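Local coordinates for O-methyltransferase (Coxiella burnetii, PDB 3TR6), which probably transfers methyl groups from S-adenosylmethionine to hydroxyl oxygens of its substrates, and is seen here with S-adenosyl-L-homocysteine and a nickel ion bound, at residues A[30-35]-A[106-111]; A[36-39]-A[43-46]; A[182-187]-A[193-198]. One frame throughout, in Å; residues are numbered along the deposited sequence.

Interaction 1. Residues A[30-35]-A[106-111]; sequences LAELRE and KEYWEK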
loop_
_atom_site.group_PDB
_atom_site.type_symbol
_atom_site.label_atom_id
_atom_site.label_comp_id
_atom_site.label_asym_id
_atom_site.label_seq_id
_atom_site.Cartn_x
_atom_site.Cartn_y
_atom_site.Cartn_z
ATOM N N LEU A 30 6.724 -19.783 -6.055
ATOM C CA LEU A 30 5.450 -19.187 -6.450
ATOM C C LEU A 30 5.340 -19.059 -7.966
ATOM O O LEU A 30 4.270 -19.266 -8.541
ATOM C CB LEU A 30 5.252 -17.828 -5.779
ATOM C CG LEU A 30 4.724 -17.872 -4.341
ATOM C CD1 LEU A 30 4.685 -16.477 -3.727
ATOM C CD2 LEU A 30 3.349 -18.531 -4.289
ATOM N N ALA A 31 6.452 -18.718 -8.610
ATOM C CA ALA A 31 6.508 -18.659 -10.065
ATOM C C ALA A 31 6.121 -20.013 -10.652
ATOM O O ALA A 31 5.329 -20.094 -11.592
ATOM C CB ALA A 31 7.899 -18.254 -10.528
ATOM N N GLU A 32 6.684 -21.072 -10.082
ATOM C CA GLU A 32 6.399 -22.436 -10.510
ATOM C C GLU A 32 4.939 -22.800 -10.266
ATOM O O GLU A 32 4.314 -23.482 -11.081
ATOM C CB GLU A 32 7.313 -23.412 -9.768
ATOM C CG GLU A 32 6.917 -24.867 -9.893
ATOM C CD GLU A 32 7.757 -25.769 -9.010
ATOM O OE1 GLU A 32 8.794 -25.296 -8.492
ATOM O OE2 GLU A 32 7.378 -26.947 -8.829
ATOM N N LEU A 33 4.401 -22.337 -9.142
ATOM C CA LEU A 33 3.019 -22.618 -8.772
ATOM C C LEU A 33 2.009 -22.081 -9.789
ATOM O O LEU A 33 0.980 -22.708 -10.036
ATOM C CB LEU A 33 2.708 -22.056 -7.382
ATOM C CG LEU A 33 1.234 -22.061 -6.959
ATOM C CD1 LEU A 33 0.691 -23.477 -6.900
ATOM C CD2 LEU A 33 1.042 -21.355 -5.626
ATOM N N ARG A 34 2.291 -20.923 -10.375
ATOM C CA ARG A 34 1.345 -20.351 -11.326
ATOM C C ARG A 34 1.566 -20.818 -12.767
ATOM O O ARG A 34 0.647 -20.784 -13.585
ATOM C CB ARG A 34 1.268 -18.823 -11.218
ATOM C CG ARG A 34 2.489 -18.053 -11.655
ATOM C CD ARG A 34 2.062 -16.644 -12.054
ATOM N NE ARG A 34 3.170 -15.695 -12.077
ATOM C CZ ARG A 34 4.196 -15.758 -12.920
ATOM N NH1 ARG A 34 4.273 -16.743 -13.806
ATOM N NH2 ARG A 34 5.152 -14.841 -12.868
ATOM N N GLU A 35 2.778 -21.265 -13.072
ATOM C CA GLU A 35 3.013 -21.957 -14.330
ATOM C C GLU A 35 2.171 -23.226 -14.353
ATOM O O GLU A 35 1.563 -23.562 -15.367
ATOM C CB GLU A 35 4.494 -22.306 -14.505
ATOM C CG GLU A 35 5.383 -21.107 -14.795
ATOM C CD GLU A 35 4.933 -20.325 -16.019
ATOM O OE1 GLU A 35 4.581 -19.133 -15.872
ATOM O OE2 GLU A 35 4.933 -20.904 -17.128
ATOM N N LYS A 106 -2.046 -27.397 -0.914
ATOM C CA LYS A 106 -1.397 -28.152 0.160
ATOM C C LYS A 106 -0.009 -28.584 -0.272
ATOM O O LYS A 106 0.961 -28.432 0.468
ATOM C CB LYS A 106 -2.194 -29.410 0.511
ATOM C CG LYS A 106 -3.408 -29.198 1.389
ATOM C CD LYS A 106 -4.166 -30.508 1.560
ATOM C CE LYS A 106 -5.414 -30.318 2.403
ATOM N NZ LYS A 106 -6.322 -31.499 2.334
ATOM N N GLU A 107 0.066 -29.136 -1.477
ATOM C CA GLU A 107 1.303 -29.680 -2.011
ATOM C C GLU A 107 2.391 -28.614 -2.023
ATOM O O GLU A 107 3.508 -28.854 -1.575
ATOM C CB GLU A 107 1.055 -30.215 -3.421
ATOM C CG GLU A 107 2.127 -31.124 -3.971
ATOM C CD GLU A 107 1.757 -31.658 -5.343
ATOM O OE1 GLU A 107 0.635 -32.198 -5.503
ATOM O OE2 GLU A 107 2.589 -31.512 -6.259
ATOM N N TYR A 108 2.049 -27.426 -2.512
ATOM C CA TYR A 108 3.033 -26.360 -2.666
ATOM C C TYR A 108 3.432 -25.697 -1.350
ATOM O O TYR A 108 4.591 -25.320 -1.176
ATOM C CB TYR A 108 2.563 -25.315 -3.684
ATOM C CG TYR A 108 2.987 -25.631 -5.103
ATOM C CD1 TYR A 108 4.124 -25.053 -5.651
ATOM C CD2 TYR A 108 2.260 -26.519 -5.887
ATOM C CE1 TYR A 108 4.520 -25.341 -6.942
ATOM C CE2 TYR A 108 2.650 -26.814 -7.182
ATOM C CZ TYR A 108 3.780 -26.220 -7.703
ATOM O OH TYR A 108 4.177 -26.509 -8.989
ATOM N N TRP A 109 2.490 -25.560 -0.421
ATOM C CA TRP A 109 2.830 -24.935 0.854
ATOM C C TRP A 109 3.523 -25.899 1.817
ATOM O O TRP A 109 4.142 -25.473 2.791
ATOM C CB TRP A 109 1.645 -24.191 1.498
ATOM C CG TRP A 109 0.616 -25.025 2.202
ATOM C CD1 TRP A 109 0.835 -25.957 3.175
ATOM C CD2 TRP A 109 -0.806 -24.953 2.029
ATOM N NE1 TRP A 109 -0.358 -26.490 3.595
ATOM C CE2 TRP A 109 -1.382 -25.888 2.909
ATOM C CE3 TRP A 109 -1.647 -24.198 1.204
ATOM C CZ2 TRP A 109 -2.761 -26.091 2.989
ATOM C CZ3 TRP A 109 -3.015 -24.396 1.286
ATOM C CH2 TRP A 109 -3.558 -25.337 2.171
ATOM N N GLU A 110 3.430 -27.194 1.532
ATOM C CA GLU A 110 4.272 -28.172 2.206
ATOM C C GLU A 110 5.681 -28.030 1.654
ATOM O O GLU A 110 6.652 -27.928 2.400
ATOM C CB GLU A 110 3.760 -29.593 1.964
ATOM C CG GLU A 110 2.416 -29.901 2.615
ATOM C CD GLU A 110 1.864 -31.259 2.209
ATOM O OE1 GLU A 110 2.595 -32.025 1.544
ATOM O OE2 GLU A 110 0.698 -31.560 2.547
ATOM N N LYS A 111 5.774 -28.013 0.329
ATOM C CA LYS A 111 7.041 -27.866 -0.375
ATOM C C LYS A 111 7.739 -26.564 0.006
ATOM O O LYS A 111 8.952 -26.424 -0.166
ATOM C CB LYS A 111 6.800 -27.912 -1.886
ATOM C CG LYS A 111 8.060 -27.961 -2.737
ATOM C CD LYS A 111 7.709 -28.093 -4.215
ATOM C CE LYS A 111 8.956 -28.259 -5.072
ATOM N NZ LYS A 111 8.621 -28.424 -6.516
#

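Interaction 2. Residues A[36-39]-A[43-46]; sequences ETTR and TYAM. With SAH (S-adenosyl-L-homocysteine), chain C.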
loop_
_atom_site.group_PDB
_atom_site.type_symbol
_atom_site.label_atom_id
_atom_site.label_comp_id
_atom_site.label_asym_id
_atom_site.label_seq_id
_atom_site.Cartn_x
_atom_site.Cartn_y
_atom_site.Cartn_z
ATOM N N GLU A 36 2.130 -23.921 -13.222
ATOM C CA GLU A 36 1.347 -25.143 -13.111
ATOM C C GLU A 36 -0.151 -24.861 -13.069
ATOM O O GLU A 36 -0.948 -25.614 -13.626
ATOM C CB GLU A 36 1.768 -25.951 -11.883
ATOM C CG GLU A 36 0.792 -27.062 -11.535
ATOM C CD GLU A 36 1.477 -28.367 -11.182
ATOM O OE1 GLU A 36 0.832 -29.428 -11.324
ATOM O OE2 GLU A 36 2.654 -28.336 -10.759
ATOM N N THR A 37 -0.537 -23.779 -12.406
ATOM C CA THR A 37 -1.946 -23.415 -12.338
ATOM C C THR A 37 -2.461 -23.067 -13.732
ATOM O O THR A 37 -3.581 -23.421 -14.097
ATOM C CB THR A 37 -2.192 -22.234 -11.374
ATOM O OG1 THR A 37 -1.783 -22.605 -10.054
ATOM C CG2 THR A 37 -3.662 -21.864 -11.343
ATOM N N THR A 38 -1.630 -22.377 -14.508
ATOM C CA THR A 38 -1.978 -22.020 -15.879
ATOM C C THR A 38 -2.128 -23.275 -16.729
ATOM O O THR A 38 -3.046 -23.391 -17.546
ATOM C CB THR A 38 -0.904 -21.120 -16.522
ATOM O OG1 THR A 38 -0.959 -19.813 -15.941
ATOM C CG2 THR A 38 -1.133 -21.006 -18.023
ATOM N N ARG A 39 -1.215 -24.215 -16.519
ATOM C CA ARG A 39 -1.182 -25.449 -17.285
ATOM C C ARG A 39 -2.343 -26.396 -16.967
ATOM O O ARG A 39 -2.838 -27.090 -17.854
ATOM C CB ARG A 39 0.157 -26.157 -17.064
ATOM C CG ARG A 39 0.267 -27.511 -17.736
ATOM C CD ARG A 39 1.699 -28.022 -17.727
ATOM N NE ARG A 39 2.257 -28.118 -16.379
ATOM C CZ ARG A 39 1.978 -29.093 -15.518
ATOM N NH1 ARG A 39 1.131 -30.058 -15.854
ATOM N NH2 ARG A 39 2.541 -29.098 -14.316
ATOM N N THR A 43 -9.402 -22.198 -15.014
ATOM C CA THR A 43 -9.795 -21.049 -14.210
ATOM C C THR A 43 -8.578 -20.305 -13.681
ATOM O O THR A 43 -8.699 -19.461 -12.797
ATOM C CB THR A 43 -10.680 -21.473 -13.025
ATOM O OG1 THR A 43 -10.067 -22.572 -12.333
ATOM C CG2 THR A 43 -12.060 -21.891 -13.514
ATOM N N TYR A 44 -7.414 -20.620 -14.243
ATOM C CA TYR A 44 -6.134 -20.051 -13.821
ATOM C C TYR A 44 -6.152 -18.533 -13.631
ATOM O O TYR A 44 -5.420 -18.003 -12.800
ATOM C CB TYR A 44 -5.047 -20.413 -14.837
ATOM C CG TYR A 44 -5.117 -19.582 -16.100
ATOM C CD1 TYR A 44 -4.317 -18.455 -16.256
ATOM C CD2 TYR A 44 -5.997 -19.909 -17.127
ATOM C CE1 TYR A 44 -4.384 -17.683 -17.403
ATOM C CE2 TYR A 44 -6.070 -19.143 -18.282
ATOM C CZ TYR A 44 -5.260 -18.032 -18.413
ATOM O OH TYR A 44 -5.326 -17.264 -19.555
ATOM N N ALA A 45 -6.979 -17.836 -14.405
ATOM C CA ALA A 45 -6.960 -16.373 -14.421
ATOM C C ALA A 45 -7.392 -15.725 -13.101
ATOM O O ALA A 45 -6.998 -14.595 -12.803
ATOM C CB ALA A 45 -7.794 -15.838 -15.576
HETATM N N MSE A 46 -8.200 -16.426 -12.313
HETATM C CA MSE A 46 -8.638 -15.882 -11.032
HETATM C C MSE A 46 -7.524 -15.930 -9.982
HETATM O O MSE A 46 -7.741 -15.611 -8.813
HETATM C CB MSE A 46 -9.920 -16.570 -10.532
HETATM C CG MSE A 46 -9.861 -18.089 -10.443
HETATM SE SE MSE A 46 -11.588 -18.887 -9.954
HETATM C CE MSE A 46 -12.706 -17.301 -10.102
HETATM N N SAH C . -6.490 -15.862 -3.623
HETATM C CA SAH C . -6.585 -16.913 -4.599
HETATM C CB SAH C . -7.721 -16.663 -5.576
HETATM C CG SAH C . -8.916 -17.583 -5.474
HETATM S SD SAH C . -10.163 -17.454 -6.747
HETATM C C SAH C . -5.303 -17.021 -5.349
HETATM O O SAH C . -5.289 -17.617 -6.462
HETATM O OXT SAH C . -4.242 -16.529 -4.888
HETATM C "C5'" SAH C . -11.766 -17.848 -6.067
HETATM C "C4'" SAH C . -11.847 -18.996 -5.214
HETATM O "O4'" SAH C . -13.018 -18.872 -4.335
HETATM C "C3'" SAH C . -12.059 -20.222 -6.013
HETATM O "O3'" SAH C . -11.055 -21.111 -5.745
HETATM C "C2'" SAH C . -13.352 -20.760 -5.563
HETATM O "O2'" SAH C . -13.305 -22.130 -5.479
HETATM C "C1'" SAH C . -13.520 -20.166 -4.213
HETATM N N9 SAH C . -14.883 -20.130 -3.691
HETATM C C8 SAH C . -16.010 -19.911 -4.386
HETATM N N7 SAH C . -17.040 -19.953 -3.525
HETATM C C5 SAH C . -16.569 -20.197 -2.286
HETATM C C6 SAH C . -17.166 -20.345 -1.030
HETATM N N6 SAH C . -18.582 -20.241 -0.875
HETATM N N1 SAH C . -16.382 -20.588 0.034
HETATM C C2 SAH C . -15.052 -20.691 -0.094
HETATM N N3 SAH C . -14.451 -20.556 -1.282
HETATM C C4 SAH C . -15.183 -20.309 -2.388
#

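Interaction 3. Residues A[182-187]-A[193-198]; sequences ADEENQ and LIRLFN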
loop_
_atom_site.group_PDB
_atom_site.type_symbol
_atom_site.label_atom_id
_atom_site.label_comp_id
_atom_site.label_asym_id
_atom_site.label_seq_id
_atom_site.Cartn_x
_atom_site.Cartn_y
_atom_site.Cartn_z
ATOM N N ALA A 182 -16.647 1.108 -13.566
ATOM C CA ALA A 182 -16.805 2.523 -13.883
ATOM C C ALA A 182 -17.924 2.740 -14.898
ATOM O O ALA A 182 -18.373 3.868 -15.107
ATOM C CB ALA A 182 -15.500 3.104 -14.398
ATOM N N ASP A 183 -18.364 1.655 -15.527
ATOM C CA ASP A 183 -19.462 1.709 -16.487
ATOM C C ASP A 183 -20.795 1.492 -15.781
ATOM O O ASP A 183 -21.242 0.357 -15.608
ATOM C CB ASP A 183 -19.266 0.660 -17.582
ATOM C CG ASP A 183 -20.366 0.690 -18.621
ATOM O OD1 ASP A 183 -21.035 1.738 -18.756
ATOM O OD2 ASP A 183 -20.558 -0.334 -19.307
ATOM N N GLU A 184 -21.424 2.590 -15.376
ATOM C CA GLU A 184 -22.662 2.545 -14.603
ATOM C C GLU A 184 -23.771 1.763 -15.308
ATOM O O GLU A 184 -24.749 1.347 -14.681
ATOM C CB GLU A 184 -23.141 3.965 -14.296
ATOM C CG GLU A 184 -24.318 4.037 -13.337
ATOM C CD GLU A 184 -24.855 5.448 -13.181
ATOM O OE1 GLU A 184 -24.663 6.046 -12.099
ATOM O OE2 GLU A 184 -25.470 5.958 -14.142
ATOM N N GLU A 185 -23.612 1.562 -16.613
ATOM C CA GLU A 185 -24.628 0.881 -17.406
ATOM C C GLU A 185 -24.276 -0.567 -17.742
ATOM O O GLU A 185 -25.001 -1.222 -18.490
ATOM C CB GLU A 185 -24.916 1.659 -18.692
ATOM C CG GLU A 185 -25.652 2.970 -18.471
ATOM C CD GLU A 185 -25.946 3.694 -19.769
ATOM O OE1 GLU A 185 -25.457 3.241 -20.826
ATOM O OE2 GLU A 185 -26.668 4.714 -19.734
ATOM N N ASN A 186 -23.169 -1.065 -17.199
ATOM C CA ASN A 186 -22.810 -2.466 -17.389
ATOM C C ASN A 186 -23.942 -3.350 -16.884
ATOM O O ASN A 186 -24.470 -4.190 -17.616
ATOM C CB ASN A 186 -21.514 -2.802 -16.657
ATOM C CG ASN A 186 -21.033 -4.205 -16.950
ATOM O OD1 ASN A 186 -21.556 -5.177 -16.410
ATOM N ND2 ASN A 186 -20.026 -4.317 -17.809
ATOM N N GLN A 187 -24.298 -3.154 -15.619
ATOM C CA GLN A 187 -25.544 -3.677 -15.062
ATOM C C GLN A 187 -25.605 -5.177 -14.777
ATOM O O GLN A 187 -26.603 -5.655 -14.238
ATOM C CB GLN A 187 -26.736 -3.253 -15.925
ATOM C CG GLN A 187 -27.103 -1.790 -15.757
ATOM C CD GLN A 187 -27.455 -1.454 -14.320
ATOM O OE1 GLN A 187 -27.978 -2.294 -13.587
ATOM N NE2 GLN A 187 -27.159 -0.225 -13.905
ATOM N N LEU A 193 -23.281 -5.270 -7.640
ATOM C CA LEU A 193 -22.931 -5.614 -6.265
ATOM C C LEU A 193 -21.635 -4.943 -5.821
ATOM O O LEU A 193 -21.531 -4.470 -4.688
ATOM C CB LEU A 193 -22.811 -7.131 -6.086
ATOM C CG LEU A 193 -24.099 -7.889 -5.780
ATOM C CD1 LEU A 193 -23.773 -9.300 -5.332
ATOM C CD2 LEU A 193 -24.907 -7.164 -4.714
ATOM N N ILE A 194 -20.652 -4.911 -6.716
ATOM C CA ILE A 194 -19.349 -4.334 -6.404
ATOM C C ILE A 194 -19.397 -2.810 -6.410
ATOM O O ILE A 194 -18.715 -2.159 -5.621
ATOM C CB ILE A 194 -18.258 -4.839 -7.366
ATOM C CG1 ILE A 194 -18.060 -6.343 -7.186
ATOM C CG2 ILE A 194 -16.950 -4.106 -7.125
ATOM C CD1 ILE A 194 -17.927 -6.763 -5.733
ATOM N N ARG A 195 -20.205 -2.242 -7.298
ATOM C CA ARG A 195 -20.406 -0.800 -7.307
ATOM C C ARG A 195 -21.080 -0.373 -6.010
ATOM O O ARG A 195 -20.706 0.626 -5.396
ATOM C CB ARG A 195 -21.233 -0.364 -8.520
ATOM C CG ARG A 195 -20.437 -0.299 -9.816
ATOM C CD ARG A 195 -21.296 0.159 -10.984
ATOM N NE ARG A 195 -22.063 1.357 -10.653
ATOM C CZ ARG A 195 -21.613 2.600 -10.791
ATOM N NH1 ARG A 195 -20.392 2.820 -11.262
ATOM N NH2 ARG A 195 -22.387 3.626 -10.460
ATOM N N LEU A 196 -22.070 -1.151 -5.588
ATOM C CA LEU A 196 -22.767 -0.886 -4.341
ATOM C C LEU A 196 -21.815 -1.044 -3.158
ATOM O O LEU A 196 -21.879 -0.281 -2.194
ATOM C CB LEU A 196 -23.959 -1.833 -4.190
ATOM C CG LEU A 196 -24.953 -1.510 -3.073
ATOM C CD1 LEU A 196 -25.605 -0.154 -3.316
ATOM C CD2 LEU A 196 -26.004 -2.602 -2.958
ATOM N N PHE A 197 -20.933 -2.037 -3.244
ATOM C CA PHE A 197 -19.989 -2.338 -2.170
ATOM C C PHE A 197 -18.916 -1.265 -2.009
ATOM O O PHE A 197 -18.591 -0.865 -0.889
ATOM C CB PHE A 197 -19.327 -3.703 -2.403
ATOM C CG PHE A 197 -18.208 -4.007 -1.445
ATOM C CD1 PHE A 197 -18.467 -4.550 -0.195
ATOM C CD2 PHE A 197 -16.892 -3.748 -1.796
ATOM C CE1 PHE A 197 -17.433 -4.827 0.688
ATOM C CE2 PHE A 197 -15.854 -4.023 -0.918
ATOM C CZ PHE A 197 -16.125 -4.564 0.324
ATOM N N ASN A 198 -18.365 -0.808 -3.129
ATOM C CA ASN A 198 -17.329 0.217 -3.106
ATOM C C ASN A 198 -17.800 1.513 -2.459
ATOM O O ASN A 198 -17.048 2.155 -1.731
ATOM C CB ASN A 198 -16.798 0.488 -4.515
ATOM C CG ASN A 198 -15.967 -0.658 -5.058
ATOM O OD1 ASN A 198 -15.417 -1.455 -4.302
ATOM N ND2 ASN A 198 -15.868 -0.741 -6.380
#

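Interaction 1. Residues A[30-35]-A[106-111]
Apolar packing between L33 and Y108 forms the middle of this contact. The two lie on helices 28-40 and 99-111, and the short segments run nearly antiparallel, at 165° and 11.1 Å between axes. L33 and Y108 also have the nearest CA atoms across the contact. The leucine places a methyl over one face of the tyrosine ring in a CH-pi contact, with L33 CD1 3.7 Å from the Y108 ring centroid. The methyl is displaced toward the rim, on the CG and CD2 side. On the same face, but toward the other rim, L33 CB is 3.7 Å from Y108 CD1. The leucine CG stands anti to its own nitrogen (chi1 170°), which directs the branch across the ring. I80 of helix 77-83 also packs on Y108.

The polar part lies at the outer border of the contact. E32 and K111 both have extended chains, and these meet at about a right angle. K111 NZ donates to E32 OE2 over 3.0 Å in a salt bridge, using the syn lone pair of that oxygen. The aliphatic part of E32 lies at the edge of the tyrosine ring, in its plane, with E32 CG 3.3 Å from Y108 OH. The phenol itself is hydrogen-bonded to E36, one turn further along helix 28-40.

The helices are therefore joined by a leucine-on-tyrosine contact, with one ion pair beside it toward solvent. K111 is exposed and E32 partly so, so solvent probably weakens the charge attraction, while the buried tyrosine has a carboxylate partner for its hydroxyl.

Interaction 2. Residues A[36-39]-A[43-46]
This contact lies in the turn that leads from helix 28-40 into the S-adenosyl-L-homocysteine pocket. Y44 folds back on the end part of the helix, where T37 and T38 receive it. Y44 CB sits 3.4 Å from the backbone oxygen T37 O and 3.6 Å from T38 CA. T37 adds its methyl, with T37 CG2 3.9 Å from Y44 CA. The tyrosine CG lies between the backbone nitrogen and carbonyl carbon (chi1 77°), and the ring crosses the T38 side chain at a slant, with T38 CG2 over one face. There T38 OG1 is 3.6 Å from Y44 CD1, a van der Waals contact. Both threonine hydroxyls bond back into their own helix, T37 OG1 to L33 O and T38 OG1 to R34 O. T37 OG1 also bonds to T75.

In this Rossmann-like methyltransferase fold, Y44 to M46 form a short 3-10 turn, with M46 N bonded to T43 O at 3.1 Å. That turn carries selenomethionine M46 to the ligand. Its backbone oxygen M46 O is 3.4 Å from CB of the homocysteine part. The selenium, M46 SE, lies 3.8 Å from the ligand sulfur SD, and F74 packs against the same side chain.

Interaction 3. Residues A[182-187]-A[193-198]
This is a surface contact in which a loop lies against the helix that follows it. The loop, 182-187, comes after strand 168-173, and the partner segment belongs to helix 189-203. R195 is the one helix residue that meets the loop here. E184 lies over one face of its guanidinium. E184 CA stands 3.9 Å above the guanidinium plane, over its centre, and E184 CG is 3.5 Å from R195 NH2. The arginine chain bends at chi3 (49°), which turns the flat group against the loop. The two charged planes are almost perpendicular, 88° apart. E184 OE1 to R195 NH2 is a long salt bridge of 3.7 Å.

The loop has its own internal bonds. D183 to N186 is a type I beta turn, with N186 N bonded to D183 O at 2.9 Å. Q187 NE2 donates to E184 O at 3.0 Å, which ties the residue after the turn back to E184.

R195 NH1 is hydrogen-bonded to V181 O, just before the loop segment. Y18 of the second subunit packs on A182 and R195, so the contact borders the dimer interface.

With its carboxylate turned across the guanidinium and the bridge long, E184 probably contributes mainly through its aliphatic part and a loose charge attraction. The firmer polar hold on the arginine is the backbone carbonyl of V181.

Interactions 1 and 2 share helix 28-40, and their centres are 12 Å apart. They touch through a probable hydrogen bond of 3.0 Å from Y108 OH to E36 OE2. The helix thus links helix 99-111, on one flank, with the turn that reaches the ligand. Interaction 2 supplies M46 of the S-adenosyl-L-homocysteine pocket directly. Interaction 1 stands further back, with the L33 side chain about 7 Å from the ligand and about 13 Å from the nickel ion. Interaction 3 is remote from the annotated sites. Its centre is 34 Å from that of interaction 1, on the opposite side of the chain's centre, and 26 Å from that of interaction 2.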